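Local coordinates for protein anti-restriction endonuclease (Enterobacteria phage T4, PDB 3WX4) that mimics DNA to block DNA binding by the bacterial histone-like protein H-NS, and also inhibits the host McrA restriction endonuclease, at residues E35-E38 / E39-E43. Sequence-based numbering, arbitrary orientation.
Sequences ELVE and ELHLE
The carboxylates of Glu-35 and Glu-39, one helical turn apart, stack with their planes only 11° from parallel: OE1 of Glu-39 lies over the face of the Glu-35 carboxylate, 3.7 Å from its CD. Like charges meet here, the two OE1 atoms lying 4.0 Å apart; Tyr-85 hydrogen-bonds OE2 of Glu-35 and probably eases part of the repulsion. The other flat group, the His-41 imidazole, runs beside Val-37, whose CG1 meets CE1 at 3.8 Å, while the carbonyl oxygen of Val-37 approaches the ring obliquely. With CG beside its backbone N (chi1 -78°), His-41 leans back along the helix. Histidine suits the place because its NE2 can accept a hydrogen bond from the backbone N-H of Ile-49, tying helix 26-43 to strand 47-51; Asn-45 of the second subunit packs on it too.

Leucines suit the inward face: CD1 of Leu-36 touches CD1 of Leu-40 at 3.8 Å, and both side chains reach Tyr-81 of helix 71-84. On the outer side, extended Glu-38 offers its methylene CG to CD1 of exposed Leu-42, 4.0 Å away, while its carboxylate continues outward. Beneath all four pairs run i to i+4 backbone bonds, from Glu-39 N to Glu-35 O at 2.8 Å through Leu-42 N to Glu-38 O. This stretch thus buries apolar Leu-36 and Leu-40 and, Leu-42 apart, turns acids to its more open side, consistent with imitating DNA phosphates.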
# COMPACT_ATOMS: atom_id res chain seq x y z
N GLU A 35 -6.52 -13.51 -6.63
CA GLU A 35 -5.17 -14.03 -6.43
C GLU A 35 -4.20 -12.98 -6.94
O GLU A 35 -3.15 -12.75 -6.33
CB GLU A 35 -4.93 -15.33 -7.17
CG GLU A 35 -3.50 -15.83 -6.99
CD GLU A 35 -3.18 -17.11 -7.76
OE1 GLU A 35 -3.22 -18.18 -7.13
OE2 GLU A 35 -2.87 -17.08 -9.00
N LEU A 36 -4.57 -12.30 -8.03
CA LEU A 36 -3.71 -11.28 -8.58
C LEU A 36 -3.42 -10.17 -7.57
O LEU A 36 -2.24 -9.78 -7.32
CB LEU A 36 -4.32 -10.71 -9.87
CG LEU A 36 -3.64 -9.47 -10.46
CD1 LEU A 36 -2.29 -9.89 -11.03
CD2 LEU A 36 -4.53 -8.89 -11.62
N VAL A 37 -4.48 -9.65 -6.98
CA VAL A 37 -4.37 -8.58 -6.00
C VAL A 37 -3.62 -9.07 -4.77
O VAL A 37 -2.80 -8.36 -4.20
CB VAL A 37 -5.80 -8.09 -5.59
CG1 VAL A 37 -5.73 -7.19 -4.38
CG2 VAL A 37 -6.41 -7.30 -6.81
N GLU A 38 -3.87 -10.29 -4.37
CA GLU A 38 -3.19 -10.77 -3.17
C GLU A 38 -1.69 -10.92 -3.42
O GLU A 38 -0.87 -10.49 -2.59
CB GLU A 38 -3.78 -12.11 -2.76
CG GLU A 38 -3.09 -12.70 -1.54
CD GLU A 38 -3.77 -13.97 -1.15
OE1 GLU A 38 -4.99 -13.90 -0.84
OE2 GLU A 38 -3.10 -15.02 -1.20
N GLU A 39 -1.32 -11.51 -4.55
CA GLU A 39 0.08 -11.71 -4.88
C GLU A 39 0.80 -10.41 -5.11
O GLU A 39 1.97 -10.29 -4.71
CB GLU A 39 0.29 -12.65 -6.08
CG GLU A 39 0.09 -14.13 -5.70
CD GLU A 39 0.45 -15.14 -6.83
OE1 GLU A 39 0.28 -16.38 -6.58
OE2 GLU A 39 0.88 -14.69 -7.94
N LEU A 40 0.16 -9.43 -5.74
CA LEU A 40 0.82 -8.14 -5.96
C LEU A 40 1.11 -7.49 -4.62
O LEU A 40 2.16 -6.87 -4.43
CB LEU A 40 -0.04 -7.21 -6.83
CG LEU A 40 -0.08 -7.60 -8.33
CD1 LEU A 40 -1.23 -6.84 -9.03
CD2 LEU A 40 1.30 -7.28 -9.03
N HIS A 41 0.19 -7.61 -3.67
CA HIS A 41 0.41 -7.05 -2.36
C HIS A 41 1.46 -7.82 -1.57
O HIS A 41 2.21 -7.23 -0.79
CB HIS A 41 -0.89 -7.01 -1.56
CG HIS A 41 -1.79 -5.89 -1.96
ND1 HIS A 41 -3.16 -5.94 -1.82
CD2 HIS A 41 -1.50 -4.67 -2.49
CE1 HIS A 41 -3.68 -4.79 -2.25
NE2 HIS A 41 -2.69 -4.01 -2.65
N LEU A 42 1.53 -9.12 -1.76
CA LEU A 42 2.49 -9.87 -0.97
C LEU A 42 3.92 -9.63 -1.44
O LEU A 42 4.84 -9.57 -0.63
CB LEU A 42 2.16 -11.37 -0.97
CG LEU A 42 0.95 -11.77 -0.10
CD1 LEU A 42 0.63 -13.27 -0.26
CD2 LEU A 42 1.22 -11.48 1.39
N GLU A 43 4.09 -9.41 -2.74
CA GLU A 43 5.41 -9.24 -3.34
C GLU A 43 5.86 -7.85 -3.67
O GLU A 43 6.92 -7.65 -4.26
CB GLU A 43 5.45 -10.10 -4.58
CG GLU A 43 4.70 -11.36 -4.24
CD GLU A 43 5.37 -12.58 -4.72
OE1 GLU A 43 5.10 -12.96 -5.89
OE2 GLU A 43 6.19 -13.14 -3.92